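Local coordinates for intimin adherence protein (Escherichia coli O157:H7, PDB 3NCX) that probably mediates adhesion of the bacterium to host cells, its C-terminal lectin-like region binding the translocated receptor Tir, at residues P29-Q34 with A93-I98; T56-V61 with G73-K78; A104-A109 with V176-P181; T147-Q152 with G160-Y165. The protein carries 1 engineered substitution. All coordinates share one frame; numbering follows the deposited sequence.

Contact 1 of 4, residues P29-Q34 with A93-I98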
# COMPACT_ATOMS: atom_id res chain seq x y z
N PRO A 29 0.24 -4.59 -7.26
CA PRO A 29 0.87 -3.41 -7.87
C PRO A 29 2.37 -3.38 -7.61
O PRO A 29 2.81 -3.74 -6.52
CB PRO A 29 0.18 -2.24 -7.16
CG PRO A 29 -1.13 -2.78 -6.71
CD PRO A 29 -0.86 -4.21 -6.35
N ASN A 30 3.14 -2.95 -8.60
CA ASN A 30 4.58 -2.80 -8.44
C ASN A 30 4.91 -1.71 -7.43
O ASN A 30 5.81 -1.86 -6.61
CB ASN A 30 5.23 -2.49 -9.79
CG ASN A 30 6.69 -2.09 -9.65
OD1 ASN A 30 7.35 -2.45 -8.68
ND2 ASN A 30 7.19 -1.33 -10.62
N ILE A 31 4.18 -0.60 -7.50
CA ILE A 31 4.37 0.49 -6.55
C ILE A 31 3.43 0.31 -5.36
O ILE A 31 2.28 -0.09 -5.52
CB ILE A 31 4.15 1.87 -7.20
CG1 ILE A 31 2.77 1.94 -7.86
CG2 ILE A 31 5.24 2.14 -8.22
CD1 ILE A 31 2.47 3.27 -8.52
N TRP A 32 3.93 0.59 -4.16
CA TRP A 32 3.19 0.31 -2.95
C TRP A 32 2.72 1.55 -2.19
O TRP A 32 3.39 2.58 -2.18
CB TRP A 32 4.01 -0.56 -2.00
CG TRP A 32 4.24 -1.96 -2.50
CD1 TRP A 32 3.83 -2.49 -3.69
CD2 TRP A 32 4.93 -3.00 -1.80
NE1 TRP A 32 4.23 -3.81 -3.78
CE2 TRP A 32 4.91 -4.14 -2.63
CE3 TRP A 32 5.56 -3.09 -0.56
CZ2 TRP A 32 5.49 -5.35 -2.26
CZ3 TRP A 32 6.15 -4.28 -0.19
CH2 TRP A 32 6.11 -5.40 -1.04
N LEU A 33 1.55 1.43 -1.58
CA LEU A 33 1.13 2.34 -0.53
C LEU A 33 1.33 1.61 0.79
O LEU A 33 0.76 0.54 1.00
CB LEU A 33 -0.34 2.70 -0.69
CG LEU A 33 -0.98 3.30 0.57
CD1 LEU A 33 -0.30 4.62 0.93
CD2 LEU A 33 -2.47 3.48 0.40
N GLN A 34 2.14 2.17 1.68
CA GLN A 34 2.37 1.53 2.96
C GLN A 34 1.04 1.32 3.67
O GLN A 34 0.24 2.25 3.79
CB GLN A 34 3.32 2.34 3.85
CG GLN A 34 3.70 1.62 5.13
CD GLN A 34 4.63 2.44 6.01
OE1 GLN A 34 5.53 1.90 6.65
NE2 GLN A 34 4.40 3.75 6.05
N ALA A 93 9.43 -7.20 -4.00
CA ALA A 93 9.64 -5.86 -3.48
C ALA A 93 9.28 -4.82 -4.53
O ALA A 93 9.52 -5.03 -5.72
CB ALA A 93 11.08 -5.69 -3.03
N PRO A 94 8.71 -3.69 -4.09
CA PRO A 94 8.25 -2.64 -5.00
C PRO A 94 9.41 -1.80 -5.53
O PRO A 94 10.49 -1.79 -4.94
CB PRO A 94 7.36 -1.78 -4.11
CG PRO A 94 7.97 -1.93 -2.76
CD PRO A 94 8.45 -3.35 -2.68
N SER A 95 9.17 -1.09 -6.63
CA SER A 95 10.14 -0.11 -7.12
C SER A 95 10.26 0.99 -6.08
O SER A 95 11.35 1.48 -5.79
CB SER A 95 9.69 0.47 -8.46
OG SER A 95 8.41 1.06 -8.37
N TYR A 96 9.12 1.38 -5.51
CA TYR A 96 9.10 2.32 -4.39
C TYR A 96 7.84 2.16 -3.55
O TYR A 96 6.82 1.65 -4.03
CB TYR A 96 9.24 3.77 -4.88
CG TYR A 96 8.04 4.32 -5.62
CD1 TYR A 96 6.90 4.73 -4.94
CD2 TYR A 96 8.06 4.45 -7.00
CE1 TYR A 96 5.80 5.23 -5.62
CE2 TYR A 96 6.97 4.96 -7.69
CZ TYR A 96 5.85 5.35 -6.99
OH TYR A 96 4.76 5.85 -7.68
N MET A 97 7.91 2.60 -2.30
CA MET A 97 6.76 2.56 -1.41
C MET A 97 6.55 3.92 -0.75
O MET A 97 7.52 4.58 -0.36
CB MET A 97 6.92 1.48 -0.35
CG MET A 97 5.74 1.35 0.58
SD MET A 97 6.09 0.31 2.01
CE MET A 97 7.41 1.25 2.78
N ILE A 98 5.30 4.33 -0.63
CA ILE A 98 4.97 5.63 -0.05
C ILE A 98 4.64 5.53 1.44
O ILE A 98 3.83 4.70 1.86
CB ILE A 98 3.80 6.29 -0.81
CG1 ILE A 98 4.32 7.44 -1.67
CG2 ILE A 98 2.74 6.80 0.15
CD1 ILE A 98 5.31 7.01 -2.72
O HOH W 1 7.45 -4.86 -7.44
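Pro-94 lies across one face of the Trp-32 indole, the two side chains crossing at about a right angle. Pro-94 CD stands 3.3 Å from the centroid of the Trp-32 six-membered ring, only 3° off the normal, while Pro-94 CG settles 3.4 Å from Trp-32 CD2 at the ring fusion. A proline suits this place because its compact, rigid, puckered ring presents a row of C-H groups, CD being polarised by the adjoining nitrogen. Met-97, on the same side of the sheet, adds its CG 3.6 Å from Trp-32 CB and brings SD close to the indole edge.

On the opposite side, Ile-31 and Tyr-96 lie alongside each other and point the same way. Ile-31 CG2, anti to the carbonyl carbon, sits over the phenol ring toward its rim, 3.4 Å from Tyr-96 CE2, whereas the phenol OH goes on to bond Val-123 O. Leu-33 CD1 and Ile-98 CG2 fill the next position of this face at 3.8 Å.

At the loop end Asn-30, with CG anti to its backbone N (chi1 170°), turns OD1 to accept from Ser-95 N at 3.1 Å, the donor tilted 32° from the carbonyl plane. A water also joins this OD1 to Ala-93 O.

Between the two faces, Trp-32 N bonds Tyr-96 O at 3.1 Å, Ile-98 N bonds Trp-32 O, and Gln-34 N bonds Ile-98 O. This alternation is that of parallel beta pairing: the short strand 32-33 forms an outer strand of the mixed sheet it shares with 97-103 and 184-188.

Contact 2 of 4, residues T56-V61 with G73-K78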
# COMPACT_ATOMS: atom_id res chain seq x y z
N THR A 56 7.13 -10.37 9.05
CA THR A 56 6.15 -9.34 9.37
C THR A 56 6.67 -7.94 9.08
O THR A 56 5.90 -7.03 8.77
CB THR A 56 5.72 -9.42 10.85
OG1 THR A 56 5.21 -10.73 11.14
CG2 THR A 56 4.66 -8.38 11.16
N SER A 57 7.99 -7.77 9.17
CA SER A 57 8.62 -6.49 8.89
C SER A 57 8.22 -5.98 7.51
O SER A 57 8.12 -4.77 7.29
CB SER A 57 10.14 -6.61 8.99
OG SER A 57 10.77 -5.44 8.49
N ILE A 58 8.00 -6.91 6.59
CA ILE A 58 7.64 -6.55 5.22
C ILE A 58 6.13 -6.57 5.01
O ILE A 58 5.57 -5.66 4.39
CB ILE A 58 8.33 -7.46 4.20
CG1 ILE A 58 9.85 -7.25 4.26
CG2 ILE A 58 7.82 -7.19 2.79
CD1 ILE A 58 10.62 -8.04 3.24
N ALA A 59 5.46 -7.60 5.52
CA ALA A 59 4.02 -7.72 5.35
C ALA A 59 3.37 -8.63 6.39
O ALA A 59 4.02 -9.52 6.94
CB ALA A 59 3.69 -8.21 3.94
N THR A 60 2.09 -8.39 6.65
CA THR A 60 1.32 -9.17 7.61
C THR A 60 0.05 -9.70 6.96
O THR A 60 -0.48 -9.09 6.03
CB THR A 60 0.97 -8.32 8.86
OG1 THR A 60 1.79 -8.73 9.96
CG2 THR A 60 -0.49 -8.48 9.23
N VAL A 61 -0.44 -10.84 7.44
CA VAL A 61 -1.65 -11.44 6.87
C VAL A 61 -2.56 -12.02 7.96
O VAL A 61 -2.08 -12.65 8.91
CB VAL A 61 -1.31 -12.54 5.84
CG1 VAL A 61 -0.44 -13.62 6.46
CG2 VAL A 61 -2.58 -13.14 5.26
N GLY A 73 10.17 -4.46 0.70
CA GLY A 73 10.94 -5.68 0.57
C GLY A 73 10.14 -6.85 0.04
O GLY A 73 8.93 -6.74 -0.19
N SER A 74 10.81 -7.98 -0.17
CA SER A 74 10.16 -9.18 -0.68
C SER A 74 9.92 -10.17 0.46
O SER A 74 10.79 -10.39 1.30
CB SER A 74 11.02 -9.84 -1.76
OG SER A 74 11.39 -8.91 -2.76
N VAL A 75 8.74 -10.78 0.47
CA VAL A 75 8.38 -11.72 1.52
C VAL A 75 7.50 -12.85 0.98
O VAL A 75 6.79 -12.68 -0.01
CB VAL A 75 7.65 -11.02 2.68
CG1 VAL A 75 6.29 -10.51 2.22
CG2 VAL A 75 7.49 -11.96 3.87
N VAL A 76 7.56 -14.00 1.64
CA VAL A 76 6.76 -15.15 1.25
C VAL A 76 5.55 -15.33 2.16
O VAL A 76 5.66 -15.27 3.38
CB VAL A 76 7.58 -16.45 1.26
CG1 VAL A 76 6.67 -17.67 1.18
CG2 VAL A 76 8.58 -16.45 0.11
N ILE A 77 4.39 -15.54 1.54
CA ILE A 77 3.16 -15.81 2.28
C ILE A 77 2.69 -17.23 2.01
O ILE A 77 2.62 -17.67 0.87
CB ILE A 77 2.04 -14.83 1.88
CG1 ILE A 77 2.49 -13.39 2.14
CG2 ILE A 77 0.75 -15.15 2.62
CD1 ILE A 77 1.49 -12.35 1.70
N LYS A 78 2.38 -17.96 3.08
CA LYS A 78 1.96 -19.35 2.95
C LYS A 78 0.52 -19.58 3.38
O LYS A 78 0.06 -19.06 4.40
CB LYS A 78 2.89 -20.27 3.76
CG LYS A 78 4.28 -20.42 3.16
CD LYS A 78 5.12 -21.41 3.96
CE LYS A 78 6.48 -21.62 3.32
NZ LYS A 78 7.37 -22.48 4.15
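Ile-58 reaches across to the backbone of Gly-73 and Ser-74 and to the side chain of Val-75. Ile-58 CB already stands 3.9 Å from Val-75 CB. There the side chain forks: Ile-58 CG2, anti to the backbone N, approaches Gly-73 O and rests 3.7 Å from Val-75 CG1, while Ile-58 CG1 runs the other way, beside the backbone N (chi1 -65°), and passes 4.2 Å from Gly-73 CA. The second torsion is extended, which carries Ile-58 CD1 onward to the Gly-73–Ser-74 peptide, 3.4 Å from Ser-74 N, with Ser-74 O also beside it. Glycine fits at 73 because its backbone adopts angles that would press a CB against the preceding carbonyl oxygen, and the bare CA leaves a place for the isoleucine tip.

Farther along, smaller contacts continue the apolar seam. Ala-59 CB meets Val-75 CG1 at 3.9 Å, its short side chain matching a branched one opposite, and Val-61 CG1 faces Ile-77 CG2 at 4.3 Å. No backbone pairing links the two segments; side chains pack on side chains and on the Gly-73–Ser-74 backbone, as expected of strands in different sheets facing each other in an Ig-like sandwich. The touching parts run only 24° apart in direction.

Strand 59-61 pairs with 66-69, whereas 75-81 lies between 49-53 and 86-91. Trp-51 of strand 49-53 and Val-67 of strand 66-69 each touch both Val-61 and Ile-77, closing the apolar layer from both sheets.

Contact 3 of 4, residues A104-A109 with V176-P181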
# COMPACT_ATOMS: atom_id res chain seq x y z
N ALA A 104 3.65 18.74 8.50
CA ALA A 104 4.75 19.68 8.67
C ALA A 104 4.83 20.66 7.51
O ALA A 104 4.14 20.50 6.51
CB ALA A 104 6.07 18.92 8.80
N TYR A 105 5.65 21.69 7.66
CA TYR A 105 5.89 22.63 6.57
C TYR A 105 6.88 22.01 5.59
O TYR A 105 7.57 21.05 5.93
CB TYR A 105 6.43 23.96 7.10
CG TYR A 105 5.49 24.66 8.06
CD1 TYR A 105 4.12 24.42 8.02
CD2 TYR A 105 5.97 25.56 9.00
CE1 TYR A 105 3.26 25.05 8.89
CE2 TYR A 105 5.12 26.20 9.88
CZ TYR A 105 3.76 25.94 9.82
OH TYR A 105 2.91 26.58 10.70
N TYR A 106 6.94 22.54 4.38
CA TYR A 106 7.76 21.94 3.33
C TYR A 106 9.19 21.66 3.80
O TYR A 106 9.67 20.53 3.69
CB TYR A 106 7.80 22.81 2.07
CG TYR A 106 8.53 22.15 0.93
CD1 TYR A 106 9.91 22.29 0.78
CD2 TYR A 106 7.86 21.35 0.01
CE1 TYR A 106 10.58 21.68 -0.25
CE2 TYR A 106 8.53 20.74 -1.03
CZ TYR A 106 9.89 20.90 -1.16
OH TYR A 106 10.56 20.29 -2.19
N ALA A 107 9.86 22.69 4.31
CA ALA A 107 11.24 22.55 4.75
C ALA A 107 11.42 21.41 5.75
O ALA A 107 12.35 20.61 5.64
CB ALA A 107 11.74 23.86 5.35
N ASP A 108 10.51 21.33 6.72
CA ASP A 108 10.56 20.29 7.74
C ASP A 108 10.25 18.91 7.15
O ASP A 108 10.89 17.92 7.49
CB ASP A 108 9.59 20.60 8.87
CG ASP A 108 9.61 19.56 9.98
OD1 ASP A 108 10.67 18.93 10.17
OD2 ASP A 108 8.57 19.38 10.65
N ALA A 109 9.27 18.87 6.25
CA ALA A 109 8.91 17.63 5.58
C ALA A 109 10.11 17.07 4.83
O ALA A 109 10.31 15.86 4.76
CB ALA A 109 7.75 17.85 4.63
N VAL A 176 1.13 26.51 -3.18
CA VAL A 176 0.91 26.39 -1.74
C VAL A 176 2.15 26.86 -0.99
O VAL A 176 3.24 26.31 -1.17
CB VAL A 176 0.60 24.94 -1.34
CG1 VAL A 176 0.48 24.83 0.18
CG2 VAL A 176 -0.67 24.46 -2.02
N ASN A 177 1.99 27.88 -0.15
CA ASN A 177 3.10 28.39 0.64
C ASN A 177 3.73 27.28 1.48
O ASN A 177 3.03 26.46 2.06
CB ASN A 177 2.67 29.55 1.52
CG ASN A 177 2.21 30.75 0.72
OD1 ASN A 177 1.29 31.47 1.11
ND2 ASN A 177 2.84 30.98 -0.42
N VAL A 178 5.06 27.27 1.54
CA VAL A 178 5.78 26.21 2.25
C VAL A 178 5.31 26.06 3.69
O VAL A 178 5.21 24.95 4.21
CB VAL A 178 7.31 26.44 2.21
CG1 VAL A 178 7.83 26.26 0.79
CG2 VAL A 178 7.67 27.81 2.76
N ASN A 179 5.02 27.19 4.34
CA ASN A 179 4.58 27.17 5.73
C ASN A 179 3.07 27.06 5.87
O ASN A 179 2.45 27.83 6.62
CB ASN A 179 5.10 28.41 6.47
CG ASN A 179 6.61 28.42 6.60
OD1 ASN A 179 7.25 27.37 6.64
ND2 ASN A 179 7.18 29.61 6.65
N THR A 180 2.48 26.11 5.16
CA THR A 180 1.06 25.85 5.25
C THR A 180 0.80 24.64 6.14
O THR A 180 1.45 23.61 6.00
CB THR A 180 0.44 25.58 3.86
OG1 THR A 180 0.60 26.74 3.03
CG2 THR A 180 -1.04 25.25 3.98
N PRO A 181 -0.15 24.78 7.08
CA PRO A 181 -0.52 23.67 7.96
C PRO A 181 -1.39 22.64 7.25
O PRO A 181 -1.78 22.86 6.10
CB PRO A 181 -1.33 24.36 9.06
CG PRO A 181 -1.93 25.54 8.38
CD PRO A 181 -0.89 26.01 7.40
O HOH W 2 1.28 21.18 7.37
O HOH W 3 9.04 25.54 4.98
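The Tyr-105 ring carries the backbone of Asn-179 on one face: the Asn-179 CA lies 3.7 Å from the ring centroid, 20° off the normal, a CH-pi contact. Thr-180 O and Pro-181 N come in at the ring edge, near its plane, with Thr-180 O 3.4 Å from Tyr-105 CD1. The Asn-179 amide is turned 50° from the phenol and brings OD1 to 3.2 Å from Tyr-105 CD2. All this surrounds a helix start in the lectin-like domain, where Tyr-105 holds the N-cap position of helix 106-112 and Asn-179 is the centre of an inverse gamma turn.

Tyr-105 CG stands beside its backbone N (chi1 -61°), which lays the ring along the turn. An aromatic residue suits this exposed place, since its broad face can cover a bent backbone.

Next to it Tyr-106 packs by its CB against Val-178 CB at 3.7 Å, the side chains meeting at a slant. The Tyr-106 ring then leads away to an edge-to-face meeting with Trp-149, and its OH bonds with Gln-152 N.

At the beginning of a helix the first N-H groups lack partners within the helix; here the turn supplies one directly and a second through a water. Tyr-106 N gives a nearly straight bond to Val-178 O, 3.0 Å long, an oxygen that also closes the gamma turn weakly with Thr-180 N. One residue on, Ala-107 N donates at 3.0 Å to a water that in turn donates to Asn-179 OD1 at 3.1 Å.

Contact 4 of 4, residues T147-Q152 with G160-Y165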
# COMPACT_ATOMS: atom_id res chain seq x y z
N THR A 147 -3.40 15.52 2.27
CA THR A 147 -2.64 16.38 1.37
C THR A 147 -1.15 16.09 1.54
O THR A 147 -0.63 16.06 2.66
CB THR A 147 -2.91 17.87 1.65
OG1 THR A 147 -4.30 18.15 1.45
CG2 THR A 147 -2.09 18.75 0.72
N ALA A 148 -0.46 15.87 0.42
CA ALA A 148 0.95 15.52 0.46
C ALA A 148 1.82 16.52 -0.30
O ALA A 148 1.44 17.00 -1.37
CB ALA A 148 1.16 14.11 -0.10
N TRP A 149 2.98 16.83 0.26
CA TRP A 149 3.93 17.72 -0.40
C TRP A 149 4.50 17.07 -1.66
O TRP A 149 4.77 15.87 -1.68
CB TRP A 149 5.09 18.10 0.53
CG TRP A 149 4.74 19.09 1.60
CD1 TRP A 149 4.70 18.86 2.95
CD2 TRP A 149 4.40 20.47 1.42
NE1 TRP A 149 4.35 20.01 3.61
CE2 TRP A 149 4.16 21.01 2.70
CE3 TRP A 149 4.28 21.29 0.30
CZ2 TRP A 149 3.80 22.35 2.88
CZ3 TRP A 149 3.92 22.62 0.49
CH2 TRP A 149 3.69 23.13 1.77
N ILE A 150 4.69 17.87 -2.70
CA ILE A 150 5.46 17.44 -3.86
C ILE A 150 6.79 18.19 -3.82
O ILE A 150 6.83 19.34 -3.39
CB ILE A 150 4.73 17.74 -5.19
CG1 ILE A 150 3.65 16.69 -5.48
CG2 ILE A 150 5.71 17.76 -6.35
CD1 ILE A 150 2.48 16.73 -4.54
N LYS A 151 7.87 17.54 -4.24
CA LYS A 151 9.17 18.19 -4.27
C LYS A 151 9.11 19.44 -5.14
O LYS A 151 8.82 19.37 -6.33
CB LYS A 151 10.25 17.24 -4.77
CG LYS A 151 11.64 17.86 -4.80
CD LYS A 151 12.71 16.83 -5.12
CE LYS A 151 14.09 17.47 -5.19
NZ LYS A 151 14.43 18.19 -3.93
N GLN A 152 9.39 20.59 -4.53
CA GLN A 152 9.26 21.88 -5.21
C GLN A 152 10.28 22.06 -6.33
O GLN A 152 11.46 21.73 -6.17
CB GLN A 152 9.35 23.03 -4.21
CG GLN A 152 10.69 23.13 -3.48
CD GLN A 152 10.74 24.29 -2.51
OE1 GLN A 152 11.79 24.59 -1.93
NE2 GLN A 152 9.61 24.96 -2.32
N GLY A 160 8.97 30.36 -2.65
CA GLY A 160 8.58 29.83 -1.35
C GLY A 160 7.25 29.10 -1.37
O GLY A 160 6.46 29.20 -0.44
N VAL A 161 7.00 28.38 -2.46
CA VAL A 161 5.79 27.58 -2.58
C VAL A 161 6.11 26.19 -3.09
O VAL A 161 7.25 25.88 -3.42
CB VAL A 161 4.76 28.22 -3.53
CG1 VAL A 161 4.39 29.61 -3.05
CG2 VAL A 161 5.31 28.26 -4.95
N SER A 162 5.08 25.35 -3.16
CA SER A 162 5.23 23.99 -3.65
C SER A 162 3.85 23.38 -3.83
O SER A 162 2.99 23.50 -2.95
CB SER A 162 6.07 23.16 -2.68
OG SER A 162 6.38 21.90 -3.24
N SER A 163 3.64 22.72 -4.96
CA SER A 163 2.35 22.09 -5.24
C SER A 163 2.11 20.87 -4.35
O SER A 163 3.05 20.32 -3.77
CB SER A 163 2.27 21.71 -6.72
OG SER A 163 3.40 20.95 -7.10
N THR A 164 0.86 20.45 -4.26
CA THR A 164 0.49 19.31 -3.42
C THR A 164 -0.50 18.39 -4.13
O THR A 164 -1.14 18.78 -5.10
CB THR A 164 -0.14 19.76 -2.09
OG1 THR A 164 -1.33 20.53 -2.35
CG2 THR A 164 0.84 20.60 -1.29
N TYR A 165 -0.62 17.17 -3.62
CA TYR A 165 -1.57 16.20 -4.15
C TYR A 165 -2.20 15.41 -3.00
O TYR A 165 -1.51 14.97 -2.08
CB TYR A 165 -0.88 15.24 -5.13
CG TYR A 165 -1.80 14.18 -5.69
CD1 TYR A 165 -2.69 14.47 -6.71
CD2 TYR A 165 -1.77 12.88 -5.20
CE1 TYR A 165 -3.53 13.50 -7.23
CE2 TYR A 165 -2.60 11.90 -5.71
CZ TYR A 165 -3.49 12.22 -6.72
OH TYR A 165 -4.32 11.26 -7.24
O HOH W 4 5.93 21.02 -6.15
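Ala-148 N donates to Tyr-165 O at 2.9 Å, and Tyr-165 N returns the bond to Ala-148 O at 3.1 Å, an antiparallel hydrogen-bonded pair. Beyond the non-hydrogen-bonded pair Trp-149 and Thr-164, Ile-150 N continues the pairing by bonding Ser-163 O.

Trp-149 and Thr-164 point the same way, side by side, and CE3 of the indole touches Thr-164 CG2 at 3.9 Å. The indole edge at CZ3 faces Ser-162 O, while NE1 bonds Ala-104 O outside the segments. Thr-147 adds its CG2, 3.6 Å from Thr-164 CB; beta-branched residues such as these threonines suit extended strands. Strand 161-166 is the middle strand, between 147-149 and 172-177, of a three-stranded antiparallel sheet in the C-type lectin-like domain, and Val-176 of strand 172-177 touches both Trp-149 and Thr-164.

Ile-150 lies beyond the strand end. Ile-150 CG1 leaves beside the backbone N, and the bend at chi2 (69°) swings Ile-150 CD1 back to 3.7 Å from Tyr-165 CB; Leu-124 of helix 121-131 touches both residues. Farther out, the Gln-152 side chain, extended beyond CG, crosses to Val-161 O, Gln-152 NE2 giving a weak bond at 2.8 Å. A water hydrogen-bonds with Ser-162 OG at 3.1 Å and Ser-163 OG at 2.7 Å, and donates weakly to Lys-151 O.

How the contacts relate
The four contacts fall into two touching pairs along an elongated chain. Contact 2, in the Ig-like part, is nested within the loop closed by contact 1; their centres are 13 Å apart, and Ala-93 N lies 2.9 Å from Ser-74 OG, a probable hydrogen bond. Contacts 3 and 4 belong to the lectin-like part, with centres 8 Å apart; Val-176 O and Ser-162 N, 2.9 Å apart, tie neighbouring strands of one sheet. Contact 1 thus stands between the rest: its centre is 21 Å from that of contact 4, and their nearest atoms are about 7 Å apart. Contacts 2 and 3 lie on opposite sides of the chain's centre, 34 Å apart between centres.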